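Local coordinates for protein phosphoethanolamine N-methyltransferase 1 (Haemonchus contortus, PDB 4KRG) that probably transfers a methyl group from S-adenosylmethionine to phosphoethanolamine, an early step of nematode phosphocholine biosynthesis, at residues D48-L53 with G69-V74; R336-K341 with V350-N355; N58-D63 with W149-G154. All coordinates share one frame; numbering follows the deposited sequence.

Contact 1 (D48-L53 with G69-V74). With SAH (S-adenosyl-L-homocysteine), chain D.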
loop_
_atom_site.group_PDB
_atom_site.type_symbol
_atom_site.label_atom_id
_atom_site.label_comp_id
_atom_site.label_asym_id
_atom_site.label_seq_id
_atom_site.Cartn_x
_atom_site.Cartn_y
_atom_site.Cartn_z
ATOM N N ASP A 48 8.775 -11.102 -4.940
ATOM C CA ASP A 48 7.570 -10.373 -4.538
ATOM C C ASP A 48 7.462 -9.035 -5.255
ATOM O O ASP A 48 6.400 -8.651 -5.724
ATOM C CB ASP A 48 7.577 -10.101 -3.032
ATOM C CG ASP A 48 7.307 -11.340 -2.200
ATOM O OD1 ASP A 48 6.806 -12.348 -2.734
ATOM O OD2 ASP A 48 7.598 -11.284 -0.990
ATOM N N ILE A 49 8.574 -8.318 -5.314
ATOM C CA ILE A 49 8.597 -7.003 -5.934
ATOM C C ILE A 49 8.534 -7.110 -7.461
ATOM O O ILE A 49 7.698 -6.475 -8.108
ATOM C CB ILE A 49 9.866 -6.220 -5.525
ATOM C CG1 ILE A 49 9.869 -5.944 -4.016
ATOM C CG2 ILE A 49 9.983 -4.935 -6.333
ATOM C CD1 ILE A 49 8.696 -5.120 -3.511
ATOM N N LEU A 50 9.416 -7.922 -8.032
ATOM C CA LEU A 50 9.508 -8.022 -9.483
ATOM C C LEU A 50 8.243 -8.598 -10.122
ATOM O O LEU A 50 7.863 -8.205 -11.222
ATOM C CB LEU A 50 10.763 -8.796 -9.900
ATOM C CG LEU A 50 12.059 -8.022 -9.658
ATOM C CD1 LEU A 50 13.254 -8.849 -10.059
ATOM C CD2 LEU A 50 12.054 -6.715 -10.423
ATOM N N SER A 51 7.572 -9.507 -9.425
ATOM C CA SER A 51 6.354 -10.093 -9.968
ATOM C C SER A 51 5.182 -9.114 -9.924
ATOM O O SER A 51 4.126 -9.383 -10.489
ATOM C CB SER A 51 5.991 -11.377 -9.236
ATOM O OG SER A 51 5.298 -11.073 -8.045
ATOM N N SER A 52 5.372 -7.969 -9.272
ATOM C CA SER A 52 4.308 -6.971 -9.185
ATOM C C SER A 52 4.401 -5.938 -10.304
ATOM O O SER A 52 3.492 -5.138 -10.495
ATOM C CB SER A 52 4.330 -6.268 -7.827
ATOM O OG SER A 52 5.357 -5.295 -7.772
ATOM N N LEU A 53 5.505 -5.962 -11.040
ATOM C CA LEU A 53 5.732 -4.993 -12.110
ATOM C C LEU A 53 5.043 -5.369 -13.423
ATOM O O LEU A 53 4.789 -6.539 -13.695
ATOM C CB LEU A 53 7.235 -4.814 -12.361
ATOM C CG LEU A 53 8.102 -4.368 -11.186
ATOM C CD1 LEU A 53 9.551 -4.223 -11.636
ATOM C CD2 LEU A 53 7.596 -3.064 -10.623
ATOM N N GLY A 69 22.743 -4.069 -7.251
ATOM C CA GLY A 69 21.956 -4.318 -8.442
ATOM C C GLY A 69 21.137 -5.584 -8.488
ATOM O O GLY A 69 20.882 -6.106 -9.575
ATOM N N ARG A 70 20.701 -6.085 -7.336
ATOM C CA ARG A 70 19.952 -7.344 -7.340
ATOM C C ARG A 70 18.652 -7.281 -8.157
ATOM O O ARG A 70 18.212 -8.283 -8.697
ATOM C CB ARG A 70 19.720 -7.871 -5.922
ATOM C CG ARG A 70 18.997 -6.925 -5.016
ATOM C CD ARG A 70 19.006 -7.393 -3.567
ATOM N NE ARG A 70 18.047 -6.600 -2.814
ATOM C CZ ARG A 70 16.806 -6.971 -2.522
ATOM N NH1 ARG A 70 16.337 -8.157 -2.880
ATOM N NH2 ARG A 70 16.032 -6.142 -1.855
ATOM N N PHE A 71 18.050 -6.104 -8.261
ATOM C CA PHE A 71 16.903 -5.932 -9.148
ATOM C C PHE A 71 17.345 -5.669 -10.586
ATOM O O PHE A 71 16.754 -6.198 -11.529
ATOM C CB PHE A 71 16.003 -4.797 -8.661
ATOM C CG PHE A 71 15.277 -5.105 -7.389
ATOM C CD1 PHE A 71 14.221 -6.001 -7.384
ATOM C CD2 PHE A 71 15.643 -4.498 -6.201
ATOM C CE1 PHE A 71 13.538 -6.292 -6.207
ATOM C CE2 PHE A 71 14.962 -4.784 -5.022
ATOM C CZ PHE A 71 13.911 -5.684 -5.031
ATOM N N THR A 72 18.376 -4.840 -10.744
ATOM C CA THR A 72 18.918 -4.508 -12.062
ATOM C C THR A 72 19.194 -5.769 -12.857
ATOM O O THR A 72 18.856 -5.859 -14.035
ATOM C CB THR A 72 20.210 -3.674 -11.942
ATOM O OG1 THR A 72 19.880 -2.357 -11.493
ATOM C CG2 THR A 72 20.918 -3.570 -13.282
ATOM N N THR A 73 19.785 -6.752 -12.188
ATOM C CA THR A 73 20.122 -8.029 -12.798
ATOM C C THR A 73 18.929 -8.674 -13.504
ATOM O O THR A 73 19.050 -9.131 -14.637
ATOM C CB THR A 73 20.700 -8.997 -11.749
ATOM O OG1 THR A 73 21.936 -8.470 -11.253
ATOM C CG2 THR A 73 20.954 -10.356 -12.362
ATOM N N VAL A 74 17.779 -8.695 -12.841
ATOM C CA VAL A 74 16.601 -9.338 -13.399
ATOM C C VAL A 74 15.814 -8.396 -14.313
ATOM O O VAL A 74 15.229 -8.834 -15.303
ATOM C CB VAL A 74 15.693 -9.919 -12.290
ATOM C CG1 VAL A 74 14.506 -10.654 -12.895
ATOM C CG2 VAL A 74 16.483 -10.871 -11.396
HETATM N N SAH D . 17.393 -0.762 -3.837
HETATM C CA SAH D . 18.410 -1.779 -3.529
HETATM C CB SAH D . 19.290 -1.256 -2.342
HETATM C CG SAH D . 18.488 -0.868 -1.101
HETATM S SD SAH D . 19.437 -0.041 0.209
HETATM C C SAH D . 17.785 -3.077 -3.207
HETATM O O SAH D . 16.708 -3.108 -2.632
HETATM O OXT SAH D . 18.474 -4.074 -3.234
HETATM C "C5'" SAH D . 19.618 1.676 -0.343
HETATM C "C4'" SAH D . 20.365 1.955 -1.529
HETATM O "O4'" SAH D . 20.006 3.271 -2.028
HETATM C "C3'" SAH D . 21.816 1.992 -1.260
HETATM O "O3'" SAH D . 22.507 1.430 -2.352
HETATM C "C2'" SAH D . 22.127 3.411 -1.164
HETATM O "O2'" SAH D . 23.461 3.658 -1.512
HETATM C "C1'" SAH D . 21.182 4.013 -2.135
HETATM N N9 SAH D . 20.906 5.472 -1.890
HETATM C C8 SAH D . 20.376 6.031 -0.795
HETATM N N7 SAH D . 20.173 7.322 -1.066
HETATM C C5 SAH D . 20.563 7.586 -2.315
HETATM C C6 SAH D . 20.582 8.748 -3.104
HETATM N N6 SAH D . 20.136 9.954 -2.618
HETATM N N1 SAH D . 21.049 8.649 -4.362
HETATM C C2 SAH D . 21.486 7.499 -4.862
HETATM N N3 SAH D . 21.481 6.372 -4.128
HETATM C C4 SAH D . 21.026 6.387 -2.862
#

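Contact 2 (R336-K341 with V350-N355)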
loop_
_atom_site.group_PDB
_atom_site.type_symbol
_atom_site.label_atom_id
_atom_site.label_comp_id
_atom_site.label_asym_id
_atom_site.label_seq_id
_atom_site.Cartn_x
_atom_site.Cartn_y
_atom_site.Cartn_z
ATOM N N ARG A 336 -3.803 2.729 7.141
ATOM C CA ARG A 336 -2.631 2.782 8.007
ATOM C C ARG A 336 -2.953 2.147 9.377
ATOM O O ARG A 336 -2.184 1.329 9.883
ATOM C CB ARG A 336 -2.123 4.234 8.132
ATOM C CG ARG A 336 -0.870 4.485 9.015
ATOM C CD ARG A 336 -1.142 4.267 10.509
ATOM N NE ARG A 336 -0.566 5.232 11.435
ATOM C CZ ARG A 336 0.682 5.190 11.886
ATOM N NH1 ARG A 336 1.523 4.257 11.457
ATOM N NH2 ARG A 336 1.092 6.100 12.750
ATOM N N THR A 337 -4.074 2.529 9.987
ATOM C CA THR A 337 -4.428 1.974 11.300
ATOM C C THR A 337 -4.652 0.466 11.249
ATOM O O THR A 337 -4.470 -0.227 12.246
ATOM C CB THR A 337 -5.663 2.650 11.927
ATOM O OG1 THR A 337 -6.844 2.247 11.227
ATOM C CG2 THR A 337 -5.524 4.155 11.881
ATOM N N SER A 338 -5.053 -0.046 10.093
ATOM C CA SER A 338 -5.177 -1.494 9.940
ATOM C C SER A 338 -3.802 -2.150 9.904
ATOM O O SER A 338 -3.624 -3.252 10.425
ATOM C CB SER A 338 -5.980 -1.861 8.694
ATOM O OG SER A 338 -7.355 -1.592 8.889
ATOM N N LEU A 339 -2.830 -1.481 9.290
ATOM C CA LEU A 339 -1.449 -1.978 9.311
ATOM C C LEU A 339 -0.882 -1.962 10.731
ATOM O O LEU A 339 -0.165 -2.873 11.138
ATOM C CB LEU A 339 -0.541 -1.186 8.356
ATOM C CG LEU A 339 -0.769 -1.383 6.854
ATOM C CD1 LEU A 339 0.354 -0.751 6.040
ATOM C CD2 LEU A 339 -0.891 -2.851 6.527
ATOM N N THR A 340 -1.211 -0.922 11.488
ATOM C CA THR A 340 -0.775 -0.842 12.875
ATOM C C THR A 340 -1.319 -2.027 13.672
ATOM O O THR A 340 -0.575 -2.712 14.369
ATOM C CB THR A 340 -1.197 0.485 13.499
ATOM O OG1 THR A 340 -0.568 1.547 12.773
ATOM C CG2 THR A 340 -0.773 0.551 14.952
ATOM N N LYS A 341 -2.611 -2.290 13.532
ATOM C CA LYS A 341 -3.219 -3.446 14.178
ATOM C C LYS A 341 -2.552 -4.753 13.734
ATOM O O LYS A 341 -2.231 -5.600 14.565
ATOM C CB LYS A 341 -4.727 -3.497 13.917
ATOM C CG LYS A 341 -5.401 -4.651 14.654
ATOM C CD LYS A 341 -6.892 -4.771 14.387
ATOM C CE LYS A 341 -7.421 -5.984 15.155
ATOM N NZ LYS A 341 -8.906 -6.183 15.101
ATOM N N VAL A 350 -3.878 -12.671 8.103
ATOM C CA VAL A 350 -4.642 -11.453 7.835
ATOM C C VAL A 350 -3.799 -10.460 7.051
ATOM O O VAL A 350 -2.683 -10.136 7.456
ATOM C CB VAL A 350 -5.136 -10.778 9.139
ATOM C CG1 VAL A 350 -5.890 -9.500 8.822
ATOM C CG2 VAL A 350 -6.035 -11.714 9.911
ATOM N N ARG A 351 -4.329 -9.995 5.922
ATOM C CA ARG A 351 -3.610 -9.067 5.051
ATOM C C ARG A 351 -4.521 -7.908 4.670
ATOM O O ARG A 351 -5.734 -8.071 4.591
ATOM C CB ARG A 351 -3.132 -9.780 3.780
ATOM C CG ARG A 351 -2.413 -11.092 4.007
ATOM C CD ARG A 351 -1.047 -10.905 4.598
ATOM N NE ARG A 351 -0.448 -12.173 5.011
ATOM C CZ ARG A 351 0.335 -12.925 4.246
ATOM N NH1 ARG A 351 0.634 -12.544 3.009
ATOM N NH2 ARG A 351 0.826 -14.059 4.723
ATOM N N PHE A 352 -3.938 -6.740 4.440
ATOM C CA PHE A 352 -4.699 -5.572 4.008
ATOM C C PHE A 352 -4.067 -4.997 2.761
ATOM O O PHE A 352 -2.875 -5.167 2.523
ATOM C CB PHE A 352 -4.717 -4.486 5.094
ATOM C CG PHE A 352 -5.372 -4.917 6.370
ATOM C CD1 PHE A 352 -6.716 -4.651 6.601
ATOM C CD2 PHE A 352 -4.646 -5.601 7.340
ATOM C CE1 PHE A 352 -7.331 -5.064 7.787
ATOM C CE2 PHE A 352 -5.253 -6.017 8.518
ATOM C CZ PHE A 352 -6.596 -5.747 8.740
ATOM N N GLY A 353 -4.878 -4.320 1.962
ATOM C CA GLY A 353 -4.383 -3.574 0.825
ATOM C C GLY A 353 -5.189 -2.301 0.738
ATOM O O GLY A 353 -6.330 -2.252 1.194
ATOM N N TRP A 354 -4.595 -1.258 0.178
ATOM C CA TRP A 354 -5.351 -0.059 -0.132
ATOM C C TRP A 354 -5.602 -0.016 -1.633
ATOM O O TRP A 354 -4.709 -0.306 -2.432
ATOM C CB TRP A 354 -4.616 1.209 0.315
ATOM C CG TRP A 354 -5.314 2.461 -0.137
ATOM C CD1 TRP A 354 -6.247 3.173 0.551
ATOM C CD2 TRP A 354 -5.159 3.127 -1.404
ATOM N NE1 TRP A 354 -6.677 4.244 -0.198
ATOM C CE2 TRP A 354 -6.028 4.232 -1.390
ATOM C CE3 TRP A 354 -4.373 2.879 -2.528
ATOM C CZ2 TRP A 354 -6.125 5.103 -2.484
ATOM C CZ3 TRP A 354 -4.472 3.745 -3.601
ATOM C CH2 TRP A 354 -5.343 4.845 -3.573
ATOM N N ASN A 355 -6.826 0.337 -2.005
ATOM C CA ASN A 355 -7.153 0.657 -3.383
ATOM C C ASN A 355 -8.060 1.879 -3.407
ATOM O O ASN A 355 -8.737 2.172 -2.430
ATOM C CB ASN A 355 -7.840 -0.522 -4.064
ATOM C CG ASN A 355 -7.036 -1.789 -3.959
ATOM O OD1 ASN A 355 -7.065 -2.462 -2.933
ATOM N ND2 ASN A 355 -6.309 -2.126 -5.022
#

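Contact 3 (N58-D63 with W149-G154)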
loop_
_atom_site.group_PDB
_atom_site.type_symbol
_atom_site.label_atom_id
_atom_site.label_comp_id
_atom_site.label_asym_id
_atom_site.label_seq_id
_atom_site.Cartn_x
_atom_site.Cartn_y
_atom_site.Cartn_z
ATOM N N ASN A 58 10.758 -4.338 -24.514
ATOM C CA ASN A 58 10.987 -3.132 -25.314
ATOM C C ASN A 58 10.985 -1.818 -24.536
ATOM O O ASN A 58 11.049 -0.739 -25.127
ATOM C CB ASN A 58 10.009 -3.040 -26.484
ATOM C CG ASN A 58 10.217 -4.130 -27.501
ATOM O OD1 ASN A 58 11.247 -4.803 -27.507
ATOM N ND2 ASN A 58 9.238 -4.306 -28.379
ATOM N N LYS A 59 10.935 -1.909 -23.215
ATOM C CA LYS A 59 10.832 -0.715 -22.394
ATOM C C LYS A 59 12.170 -0.291 -21.794
ATOM O O LYS A 59 13.051 -1.119 -21.574
ATOM C CB LYS A 59 9.754 -0.910 -21.315
ATOM C CG LYS A 59 8.351 -1.010 -21.921
ATOM C CD LYS A 59 7.279 -1.410 -20.920
ATOM C CE LYS A 59 5.931 -1.582 -21.626
ATOM N NZ LYS A 59 5.280 -2.883 -21.310
ATOM N N ASP A 60 12.305 1.011 -21.555
ATOM C CA ASP A 60 13.472 1.583 -20.896
ATOM C C ASP A 60 13.181 1.812 -19.409
ATOM O O ASP A 60 12.168 2.410 -19.054
ATOM C CB ASP A 60 13.873 2.907 -21.568
ATOM C CG ASP A 60 14.185 2.746 -23.050
ATOM O OD1 ASP A 60 14.616 1.649 -23.447
ATOM O OD2 ASP A 60 13.994 3.714 -23.821
ATOM N N VAL A 61 14.081 1.342 -18.554
ATOM C CA VAL A 61 13.890 1.382 -17.108
ATOM C C VAL A 61 15.039 2.123 -16.438
ATOM O O VAL A 61 16.188 1.996 -16.850
ATOM C CB VAL A 61 13.829 -0.049 -16.520
ATOM C CG1 VAL A 61 13.558 -0.011 -15.033
ATOM C CG2 VAL A 61 12.773 -0.878 -17.225
ATOM N N VAL A 62 14.738 2.913 -15.412
ATOM C CA VAL A 62 15.797 3.477 -14.590
ATOM C C VAL A 62 15.644 2.957 -13.170
ATOM O O VAL A 62 14.591 3.118 -12.551
ATOM C CB VAL A 62 15.846 5.029 -14.640
ATOM C CG1 VAL A 62 14.524 5.644 -14.225
ATOM C CG2 VAL A 62 16.978 5.550 -13.766
ATOM N N ASP A 63 16.686 2.288 -12.677
ATOM C CA ASP A 63 16.684 1.711 -11.332
ATOM C C ASP A 63 17.553 2.596 -10.459
ATOM O O ASP A 63 18.778 2.546 -10.548
ATOM C CB ASP A 63 17.209 0.270 -11.368
ATOM C CG ASP A 63 17.307 -0.371 -9.985
ATOM O OD1 ASP A 63 16.849 0.220 -8.978
ATOM O OD2 ASP A 63 17.845 -1.500 -9.906
ATOM N N TRP A 149 10.294 12.660 -16.386
ATOM C CA TRP A 149 11.034 11.651 -17.141
ATOM C C TRP A 149 10.155 10.574 -17.747
ATOM O O TRP A 149 10.503 9.978 -18.760
ATOM C CB TRP A 149 12.036 10.969 -16.223
ATOM C CG TRP A 149 13.002 11.908 -15.598
ATOM C CD1 TRP A 149 13.382 13.131 -16.066
ATOM C CD2 TRP A 149 13.721 11.695 -14.381
ATOM N NE1 TRP A 149 14.301 13.697 -15.210
ATOM C CE2 TRP A 149 14.524 12.836 -14.167
ATOM C CE3 TRP A 149 13.765 10.655 -13.449
ATOM C CZ2 TRP A 149 15.361 12.961 -13.061
ATOM C CZ3 TRP A 149 14.596 10.779 -12.353
ATOM C CH2 TRP A 149 15.382 11.926 -12.167
ATOM N N LEU A 150 9.024 10.304 -17.110
ATOM C CA LEU A 150 8.146 9.236 -17.562
ATOM C C LEU A 150 7.397 9.601 -18.841
ATOM O O LEU A 150 6.950 10.738 -19.013
ATOM C CB LEU A 150 7.146 8.867 -16.464
ATOM C CG LEU A 150 7.656 7.899 -15.399
ATOM C CD1 LEU A 150 6.644 7.777 -14.271
ATOM C CD2 LEU A 150 7.902 6.546 -16.029
ATOM N N ARG A 151 7.274 8.633 -19.745
ATOM C CA ARG A 151 6.345 8.754 -20.863
ATOM C C ARG A 151 4.911 8.569 -20.360
ATOM O O ARG A 151 4.700 7.994 -19.296
ATOM C CB ARG A 151 6.677 7.723 -21.943
ATOM C CG ARG A 151 7.837 8.132 -22.818
ATOM C CD ARG A 151 8.311 7.012 -23.723
ATOM N NE ARG A 151 9.720 7.214 -24.037
ATOM C CZ ARG A 151 10.701 6.414 -23.637
ATOM N NH1 ARG A 151 10.428 5.329 -22.939
ATOM N NH2 ARG A 151 11.954 6.692 -23.955
ATOM N N ALA A 152 3.931 9.073 -21.109
ATOM C CA ALA A 152 2.527 8.832 -20.783
ATOM C C ALA A 152 2.299 7.322 -20.731
ATOM O O ALA A 152 2.939 6.588 -21.482
ATOM C CB ALA A 152 1.636 9.457 -21.820
ATOM N N ASP A 153 1.400 6.875 -19.850
ATOM C CA ASP A 153 1.186 5.450 -19.529
ATOM C C ASP A 153 2.323 4.820 -18.715
ATOM O O ASP A 153 2.217 3.674 -18.287
ATOM C CB ASP A 153 0.914 4.590 -20.774
ATOM C CG ASP A 153 -0.252 5.090 -21.591
ATOM O OD1 ASP A 153 -1.097 5.820 -21.038
ATOM O OD2 ASP A 153 -0.319 4.746 -22.793
ATOM N N GLY A 154 3.404 5.565 -18.508
ATOM C CA GLY A 154 4.551 5.063 -17.772
ATOM C C GLY A 154 4.242 4.782 -16.313
ATOM O O GLY A 154 3.254 5.266 -15.777
#

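Contact 1 (D48-L53 with G69-V74)
I49 and L50, on helix 38-50, pack against F71 and V74 on helix 70-78. The nearest backbone approach is L50 CA to F71 CA, 7.7 Å.

The packing between the segments is apolar. L50 CG lies at the edge of the F71 ring, in its plane, 3.7 Å from F71 CD1. I49 approaches the same ring obliquely, its CB 3.7 Å from F71 CE1. The I49 and F71 side chains cross at about a right angle. Chi1 (-71°) sets L50 CG beside its backbone N, at the F71 edge; from there CD2 stays by F71 CD1 and CD1 turns to V74. There L50 CD1 comes 3.5 Å from V74 CB, which is a tight fit. The rings of F71 and F126 also meet.

The polar contacts go to S-adenosylhomocysteine, whose carboxylate is gripped by two N-H groups of R70. R70 NE donates to OXT of the ligand at 2.6 Å. R70 NH2 donates to ligand O at 3.2 Å. Both bonds are bent, with N-H...O angles of 134° and 136°. F71 CE2 lies 3.6 Å above the guanidinium plane of R70, toward the rim of the group. The same CE2 is 3.4 Å from ligand O, which sits at the ring edge. R70 NH1 forms a salt bridge to E42, on helix 38-50.

Within 48-53, I49 O accepts from both S52 N and S52 OG, beside the type I turn L50 to L53.

R70 and F71 belong to the S-adenosylhomocysteine pocket, at the start of the helix after strand 60-64 in a Rossmann-like methyltransferase fold. R70 probably offsets the charge of the ligand carboxylate, and E42 gives that arginine a second ionic tie. F71 joins this polar site to the apolar packing of I49 and L50.

Contact 2 (R336-K341 with V350-N355)
Helix 332-345 packs on strand 350-354, its nearest backbone approach being L339 CA to F352 CA, 7.2 Å. The contact is held by side-chain packing, and all three touching residues are buried.

S338 and F352 carry most of it. S338 CB sits over one face of the F352 ring, 3.6 Å from the ring centroid. It stands 16° off the ring normal, so this is a CH-pi contact from almost straight above. CB is displaced slightly from the ring centre toward the CD1-CE1 side. S338 OG follows on that side, 3.6 Å from F352 CE1. The backbone joins in too, since S338 O lies 3.7 Å from F352 CE2.

F352 points from the strand toward the helix. Its CG stands beside the backbone N and opposite the carbonyl carbon: chi1 -62° sends the ring toward the helix, and chi2 -94° turns a face to S338. L339 adds a looser touch: its CD2 is 4.4 Å from F352 CB, at the root of the aromatic side chain.

The polar end of S338 is satisfied elsewhere. S338 OG is hydrogen-bonded to E329 OE2, at the end of the neighbouring parallel strand 324-329. The F352 side chain also touches N327 and E329 of strand 324-329 and H315 of helix 314-321.

Strand 324-329, helix 332-345 and strand 350-354 form a beta-alpha-beta unit in the C-terminal half of the chain. Chemically, S338 serves both sides of this junction. Its CB gives a carbon surface to the aromatic face, and its hydroxyl reaches a carboxylate, so the buried hydroxyl is satisfied while its carbon packs on the ring.

Contact 3 (N58-D63 with W149-G154)
D60 and R151 meet at the end of the methyltransferase sheet where strand 60-64 begins and where helix 136-149 gives way to the turn before strand 154-161. The contact is a long salt bridge, with D60 OD2 3.6 Å from R151 NH2. D60 OD2 lies at the edge of the guanidinium group, near its plane. The other terminal nitrogen, R151 NH1, is 4.0 Å from the same oxygen. The carboxylate and guanidinium planes stand 67° apart, so the two groups do not pair flat and side by side. R151 is extended from CG to NE, which carries its charged end across to the strand.

Each partner has a stronger ionic tie elsewhere. D60 OD2 forms a salt bridge with R80, and R151 NH1 forms one with D123. R80, D60, R151 and D123 thus form a chain of ion pairs at the strand ends, the middle link being long; D123 OD2 also accepts from D60 N.

The turn that bears R151 is type II. It runs from R151 to G154 and is closed by G154 N to R151 O at 2.9 Å. D153 takes the positive phi of this turn (71°).

Strand 122-126 lies between strands 60-64 and 154-161, parallel to both. This strand order, with helix 136-149 leading into strand 154-161, is typical of the Rossmann-like fold of S-adenosylmethionine-dependent methyltransferases.

How the contacts relate
From the N terminus the chain passes 48-53, then 58-63, then 69-74. Contact 1 closes the first loop there, bringing helix 70-78 back to helix 38-50. Contact 3 opens inside that loop and closes much later, at 149-154, so contacts 1 and 3 cross. They also touch: T72 OG1 and D63 OD2 are 2.7 Å apart, a probable hydrogen bond between helix 70-78 and strand 60-64. Contact 1 joins helices 38-50 and 70-78, and contact 3 joins the start of strand 60-64 to the turn before strand 154-161, all within the N-terminal methyltransferase fold. Contact 2 follows in series and closes a short loop in the C-terminal half, its centre about 24 Å from that of contact 1.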